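Local atomic coordinates of ARF GTPase-activating protein GIT1 (Rattus norvegicus, PDB entry 6IUH), a protein that probably serves as a GTPase-activating protein for ARF GTPases and as a scaffold, its C-terminal helical-bundle domain being of the kind that binds paxillin. Residues E36-H39 with D40-V43. Residues are numbered along the deposited sequence; the frame is centred on the assembly and turned at random.
Sequences EFKH and DSFV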
# COMPACT_ATOMS: atom_id res chain seq x y z
N GLU A 36 7.30 3.34 -15.81
CA GLU A 36 7.29 4.21 -16.99
C GLU A 36 8.11 5.47 -16.76
O GLU A 36 8.14 6.36 -17.61
CB GLU A 36 5.85 4.57 -17.37
CG GLU A 36 5.03 3.39 -17.88
CD GLU A 36 3.60 3.76 -18.21
OE1 GLU A 36 3.22 4.93 -17.97
OE2 GLU A 36 2.86 2.90 -18.72
N PHE A 37 8.76 5.52 -15.60
CA PHE A 37 9.65 6.62 -15.22
C PHE A 37 8.92 7.96 -15.11
O PHE A 37 9.49 9.01 -15.39
CB PHE A 37 10.81 6.75 -16.21
CG PHE A 37 11.55 5.46 -16.45
CD1 PHE A 37 11.77 4.57 -15.41
CD2 PHE A 37 12.01 5.14 -17.71
CE1 PHE A 37 12.45 3.39 -15.62
CE2 PHE A 37 12.68 3.95 -17.93
CZ PHE A 37 12.90 3.08 -16.89
N LYS A 38 7.65 7.91 -14.70
CA LYS A 38 6.90 9.12 -14.40
C LYS A 38 7.22 9.58 -12.98
O LYS A 38 6.34 9.59 -12.11
CB LYS A 38 5.40 8.89 -14.54
CG LYS A 38 4.97 8.30 -15.87
CD LYS A 38 3.46 8.31 -16.00
CE LYS A 38 2.91 9.72 -15.88
NZ LYS A 38 1.43 9.76 -15.98
N HIS A 39 8.47 9.94 -12.74
CA HIS A 39 8.93 10.26 -11.39
C HIS A 39 8.25 11.51 -10.83
O HIS A 39 8.18 11.69 -9.61
CB HIS A 39 10.46 10.42 -11.38
CG HIS A 39 11.19 9.19 -11.83
ND1 HIS A 39 11.19 8.03 -11.09
CD2 HIS A 39 11.94 8.95 -12.92
CE1 HIS A 39 11.92 7.12 -11.72
NE2 HIS A 39 12.39 7.65 -12.84
N ASP A 40 7.73 12.35 -11.72
CA ASP A 40 7.00 13.53 -11.30
C ASP A 40 5.63 13.17 -10.72
O ASP A 40 5.00 13.99 -10.05
CB ASP A 40 6.81 14.50 -12.47
CG ASP A 40 6.02 13.88 -13.61
OD1 ASP A 40 6.28 12.70 -13.94
OD2 ASP A 40 5.15 14.57 -14.17
N SER A 41 5.19 11.94 -10.97
CA SER A 41 3.87 11.52 -10.52
C SER A 41 3.90 10.81 -9.17
O SER A 41 2.86 10.39 -8.66
CB SER A 41 3.23 10.60 -11.57
OG SER A 41 3.00 11.29 -12.78
N PHE A 42 5.09 10.69 -8.58
CA PHE A 42 5.23 9.96 -7.32
C PHE A 42 4.48 10.63 -6.17
O PHE A 42 3.83 9.95 -5.38
CB PHE A 42 6.70 9.78 -6.96
CG PHE A 42 7.37 8.61 -7.64
CD1 PHE A 42 6.78 8.01 -8.74
CD2 PHE A 42 8.57 8.11 -7.16
CE1 PHE A 42 7.39 6.93 -9.36
CE2 PHE A 42 9.18 7.03 -7.78
CZ PHE A 42 8.59 6.44 -8.88
N VAL A 43 4.58 11.95 -6.07
CA VAL A 43 3.90 12.68 -5.01
C VAL A 43 2.36 12.61 -5.12
O VAL A 43 1.70 12.27 -4.14
CB VAL A 43 4.34 14.16 -4.95
CG1 VAL A 43 3.44 14.97 -4.03
CG2 VAL A 43 5.78 14.26 -4.49
O HOH W 1 6.17 13.70 -7.76
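S41 N donates to K38 O over 2.9 Å, and a weak bond from F42 N to H39 O follows, turning the chain through a short 3-10 stretch into helix 42-57. The preceding helix, 13-35, has already ended in a Schellman motif at F37, and K38 centres an inverse gamma turn, giving a compact corner between helix 13-35 and helix 42-57. Within it, H39 and F42 point the same way, side by side. The imidazole turns an edge toward the phenyl face in an offset edge-to-face pair, planes at 72°, with H39 ND1 3.8 Å from F42 CZ. H39 CA also stands over a face of F42 in a CH-pi contact, 4.3 Å from the ring centroid. Bent at chi3 (58°), the K38 chain brings CE to 3.5 Å from S41 OG. F42 itself reaches inward to L30 on helix 13-35 and L104 on helix 101-128; an alanine here would probably open a gap between these helices and deprive the H39 edge of the phenyl face it meets. The corner thus illustrates how one good and one weak backbone bond accompany the turn while a buried phenyl ring, shared with a partly exposed histidine, ties it to the bundle core.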